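PDB 5NBH: fiber from Murine adenovirus 2, which forms the trimeric adenovirus fibre whose distal domain, studied here, binds N-acetylglucosamine and probably serves in attachment to the host cell. Local coordinates for residues 84-87 with 88-91; 161-164 with 165-169. All coordinates share one frame; numbering follows the deposited sequence.

Contact 1 of 2, residues 84-87 with 88-91; sequences VYQT and PFNT
The carboxamide of Gln86 and the ring of Phe89 are the two flat groups that meet, their planes turned 70° from each other. NE2 of Gln86 reaches the CD1-CE1 side of the ring obliquely and stands 3.7 Å from CE1 of Phe89, a van der Waals contact. NE2 of Gln86 also donates to O of Thr87 over 3.2 Å, the acceptor lying close to the amide plane while the donor is tilted 31° from the carbonyl plane. A first torsion of 61° sets CG of Gln86 between its backbone N and carbonyl carbon, and the extended chain beyond carries the amide toward the carbonyl O of Thr87. One N-H direction is thereby used on the chain's own backbone, which helps to fix the rotation of the amide. Phe89 itself sits in a type II turn from Pro88 to Thr91, closed by the bond from Thr91 N to Pro88 O at 2.8 Å. Within the turn OG1 of Thr91 donates to O of Phe89 across 3.1 Å, from above the carbonyl plane. At the start of the turn a water joins Thr87 to Pro88: it lies 2.6 Å from OG1 of Thr87 and donates to O of Pro88, while that hydroxyl is also bonded to Ile108 N. CB of Thr87 packs 3.7 Å from O of Thr91. The type II turn lies where strand 83-96 is interrupted, in the ABCJ sheet of the beta-sandwich head, and it faces a second subunit, whose Glu231 packs on Phe89 and whose Thr115 touches Gln86. Within the chain, residues 84-87 run between strand 103-113, through Met110 and Ile108, and Met154 and Gln152 beside and within strand 152-153.

Contact 2 of 2, residues 161-164 with 165-169; sequences LDVT and PTFIL
Val163 packs against Phe167: CG1 of Val163 comes to the edge of the ring, near its plane, 4.2 Å from CE2 of Phe167. The ring is swung back along the chain by a first torsion of 59°, which sets CG between the backbone N and carbonyl carbon and brings the ring beside the preceding residues. Both side chains also rest on Val153, and the Phe167 ring, which is buried, meets that of Phe83. Pro165 is the centre of an inverse gamma turn, whose weak bond runs from Thr166 N to O of Thr164 over 2.8 Å, bent to 140°. The chain then passes into a short 3-10 segment that ends at Ile168, with Leu169 N bonded to O of Thr166 at 3.1 Å. Towards solvent the packing is thinner. Thr164 is exposed and was modelled in two conformers; in one of them its CG2 lies 4.0 Å from CG2 of Thr166, so that touch is uncertain. Pro165, by contrast, lies buried against Tyr85, Val153 and Ser145, while NH1 of Arg112 is hydrogen-bonded to the carbonyl O of Phe167.

Overall arrangement
Following the chain from its N terminus, contact 1 comes first, at the interruption of strand 83-96, where the turn from Pro88 to Thr91 is closed before the strand resumes and leads into its hairpin partner 103-113. Contact 2 opens later, in the long loop between strands 152-153 and 179-188, and closes a tight turn at Pro165. Each is made within one continuous stretch, so the two stand in series, neither nested nor crossed, with centres about 14 Å apart. They nevertheless meet through Tyr85, whose CZ lies 3.6 Å from CG of Pro165 and whose CB packs on Phe167 and Ile168. The loop of contact 2 is thus seated on the sheet that contains strand 83-96, and both contacts also touch the second subunit.

Contact 1 of 2, residues 84-87 with 88-91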
loop_
_atom_site.group_PDB
_atom_site.type_symbol
_atom_site.label_atom_id
_atom_site.label_comp_id
_atom_site.label_asym_id
_atom_site.label_seq_id
_atom_site.Cartn_x
_atom_site.Cartn_y
_atom_site.Cartn_z
ATOM N N VAL A 84 -9.114 1.009 -6.343
ATOM C CA VAL A 84 -8.011 1.233 -7.280
ATOM C C VAL A 84 -8.524 1.816 -8.576
ATOM O O VAL A 84 -9.398 1.239 -9.222
ATOM C CB VAL A 84 -7.222 -0.069 -7.591
ATOM C CG1 VAL A 84 -5.980 0.253 -8.439
ATOM C CG2 VAL A 84 -6.822 -0.798 -6.316
ATOM N N TYR A 85 -7.935 2.948 -9.008
ATOM C CA TYR A 85 -8.173 3.484 -10.323
ATOM C C TYR A 85 -6.907 3.219 -11.134
ATOM O O TYR A 85 -5.811 3.600 -10.730
ATOM C CB TYR A 85 -8.474 4.969 -10.221
ATOM C CG TYR A 85 -9.064 5.620 -11.461
ATOM C CD1 TYR A 85 -10.138 5.036 -12.158
ATOM C CD2 TYR A 85 -8.566 6.853 -11.944
ATOM C CE1 TYR A 85 -10.682 5.621 -13.281
ATOM C CE2 TYR A 85 -9.147 7.462 -13.037
ATOM C CZ TYR A 85 -10.187 6.843 -13.720
ATOM O OH TYR A 85 -10.774 7.399 -14.826
ATOM N N GLN A 86 -7.044 2.530 -12.257
ATOM C CA GLN A 86 -5.872 2.052 -12.970
ATOM C C GLN A 86 -6.103 1.955 -14.449
ATOM O O GLN A 86 -7.234 1.810 -14.891
ATOM C CB GLN A 86 -5.486 0.674 -12.454
ATOM C CG GLN A 86 -6.573 -0.367 -12.659
ATOM C CD GLN A 86 -6.136 -1.747 -12.259
ATOM O OE1 GLN A 86 -6.208 -2.107 -11.093
ATOM N NE2 GLN A 86 -5.734 -2.541 -13.240
ATOM N N THR A 87 -5.016 1.931 -15.196
ATOM C CA THR A 87 -5.051 1.545 -16.605
ATOM C C THR A 87 -5.469 0.064 -16.707
ATOM O O THR A 87 -5.075 -0.764 -15.863
ATOM C CB THR A 87 -3.680 1.762 -17.283
ATOM O OG1 THR A 87 -2.646 1.174 -16.482
ATOM C CG2 THR A 87 -3.421 3.248 -17.470
ATOM N N PRO A 88 -6.268 -0.278 -17.736
ATOM C CA PRO A 88 -6.683 -1.670 -17.870
ATOM C C PRO A 88 -5.546 -2.609 -18.091
ATOM O O PRO A 88 -4.490 -2.232 -18.621
ATOM C CB PRO A 88 -7.626 -1.653 -19.106
ATOM C CG PRO A 88 -7.993 -0.229 -19.321
ATOM C CD PRO A 88 -6.811 0.556 -18.827
ATOM N N PHE A 89 -5.764 -3.841 -17.654
ATOM C CA PHE A 89 -4.875 -4.960 -17.905
ATOM C C PHE A 89 -4.399 -4.913 -19.362
ATOM O O PHE A 89 -5.230 -4.875 -20.288
ATOM C CB PHE A 89 -5.650 -6.280 -17.670
ATOM C CG PHE A 89 -6.114 -6.532 -16.223
ATOM C CD1 PHE A 89 -5.478 -5.962 -15.127
ATOM C CD2 PHE A 89 -7.195 -7.393 -15.971
ATOM C CE1 PHE A 89 -5.899 -6.225 -13.815
ATOM C CE2 PHE A 89 -7.622 -7.660 -14.668
ATOM C CZ PHE A 89 -6.971 -7.076 -13.587
ATOM N N ASN A 90 -3.086 -4.845 -19.566
ATOM C CA ASN A 90 -2.523 -4.884 -20.921
ATOM C C ASN A 90 -2.961 -3.692 -21.820
ATOM O O ASN A 90 -2.905 -3.776 -23.054
ATOM C CB ASN A 90 -2.929 -6.234 -21.569
ATOM C CG ASN A 90 -1.829 -6.855 -22.392
ATOM O OD1 ASN A 90 -1.071 -6.170 -23.094
ATOM N ND2 ASN A 90 -1.740 -8.179 -22.321
ATOM N N THR A 91 -3.382 -2.581 -21.207
ATOM C CA THR A 91 -3.850 -1.403 -21.950
ATOM C C THR A 91 -3.167 -0.144 -21.413
ATOM O O THR A 91 -3.811 0.756 -20.851
ATOM C CB THR A 91 -5.375 -1.301 -21.884
ATOM O OG1 THR A 91 -5.935 -2.587 -22.190
ATOM C CG2 THR A 91 -5.913 -0.253 -22.857
HETATM O O HOH W 1 -2.257 -1.302 -17.144
#

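Contact 2 of 2, residues 161-164 with 165-169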
loop_
_atom_site.group_PDB
_atom_site.type_symbol
_atom_site.label_atom_id
_atom_site.label_comp_id
_atom_site.label_asym_id
_atom_site.label_seq_id
_atom_site.Cartn_x
_atom_site.Cartn_y
_atom_site.Cartn_z
ATOM N N LEU A 161 -15.585 -1.851 -11.640
ATOM C CA LEU A 161 -16.616 -1.420 -10.707
ATOM C C LEU A 161 -17.230 -0.131 -11.258
ATOM O O LEU A 161 -16.515 0.723 -11.807
ATOM C CB LEU A 161 -16.033 -1.158 -9.311
ATOM C CG LEU A 161 -15.217 -2.284 -8.686
ATOM C CD1 LEU A 161 -14.710 -1.902 -7.321
ATOM C CD2 LEU A 161 -16.046 -3.556 -8.648
ATOM N N ASP A 162 -18.549 0.000 -11.126
ATOM C CA ASP A 162 -19.260 1.188 -11.593
ATOM C C ASP A 162 -19.194 2.204 -10.453
ATOM O O ASP A 162 -20.105 2.311 -9.641
ATOM C CB ASP A 162 -20.706 0.823 -11.979
ATOM C CG ASP A 162 -21.441 1.967 -12.661
ATOM O OD1 ASP A 162 -20.980 2.419 -13.738
ATOM O OD2 ASP A 162 -22.495 2.393 -12.129
ATOM N N VAL A 163 -18.058 2.908 -10.377
ATOM C CA VAL A 163 -17.739 3.819 -9.279
ATOM C C VAL A 163 -17.119 5.040 -9.935
ATOM O O VAL A 163 -16.219 4.903 -10.756
ATOM C CB VAL A 163 -16.702 3.216 -8.314
ATOM C CG1 VAL A 163 -16.337 4.197 -7.209
ATOM C CG2 VAL A 163 -17.220 1.921 -7.722
ATOM N N THR A 164 -17.634 6.224 -9.625
ATOM C CA THR A 164 -17.060 7.455 -10.154
ATOM C C THR A 164 -15.751 7.641 -9.382
ATOM O O THR A 164 -15.738 7.577 -8.163
ATOM C CB THR A 164 -18.029 8.643 -9.977
ATOM O OG1 THR A 164 -19.293 8.296 -10.562
ATOM C CG2 THR A 164 -17.494 9.913 -10.665
ATOM N N PRO A 165 -14.638 7.851 -10.089
ATOM C CA PRO A 165 -13.367 7.870 -9.346
ATOM C C PRO A 165 -13.031 9.180 -8.638
ATOM O O PRO A 165 -11.890 9.663 -8.712
ATOM C CB PRO A 165 -12.343 7.498 -10.417
ATOM C CG PRO A 165 -12.943 8.024 -11.670
ATOM C CD PRO A 165 -14.426 7.908 -11.547
ATOM N N THR A 166 -13.959 9.723 -7.868
ATOM C CA THR A 166 -13.674 10.945 -7.112
ATOM C C THR A 166 -12.654 10.714 -5.995
ATOM O O THR A 166 -12.082 11.649 -5.484
ATOM C CB THR A 166 -14.942 11.549 -6.521
ATOM O OG1 THR A 166 -15.529 10.604 -5.609
ATOM C CG2 THR A 166 -15.945 11.925 -7.632
ATOM N N PHE A 167 -12.428 9.450 -5.615
ATOM C CA PHE A 167 -11.565 9.139 -4.499
ATOM C C PHE A 167 -10.060 9.447 -4.760
ATOM O O PHE A 167 -9.277 9.384 -3.832
ATOM C CB PHE A 167 -11.761 7.660 -4.062
ATOM C CG PHE A 167 -11.474 6.648 -5.131
ATOM C CD1 PHE A 167 -10.171 6.280 -5.445
ATOM C CD2 PHE A 167 -12.497 6.054 -5.838
ATOM C CE1 PHE A 167 -9.917 5.334 -6.410
ATOM C CE2 PHE A 167 -12.248 5.124 -6.835
ATOM C CZ PHE A 167 -10.956 4.748 -7.107
ATOM N N ILE A 168 -9.690 9.789 -6.007
ATOM C CA ILE A 168 -8.300 10.197 -6.323
ATOM C C ILE A 168 -8.041 11.698 -6.150
ATOM O O ILE A 168 -6.905 12.095 -6.173
ATOM C CB ILE A 168 -7.871 9.820 -7.752
ATOM C CG1 ILE A 168 -8.657 10.659 -8.805
ATOM C CG2 ILE A 168 -7.908 8.312 -7.928
ATOM C CD1 ILE A 168 -8.097 10.669 -10.186
ATOM N N LEU A 169 -9.091 12.512 -5.943
ATOM C CA LEU A 169 -8.960 13.968 -6.002
ATOM C C LEU A 169 -8.407 14.545 -4.733
ATOM O O LEU A 169 -8.973 14.319 -3.656
ATOM C CB LEU A 169 -10.313 14.615 -6.310
ATOM C CG LEU A 169 -10.877 14.295 -7.694
ATOM C CD1 LEU A 169 -12.326 14.712 -7.757
ATOM C CD2 LEU A 169 -10.111 14.960 -8.837
#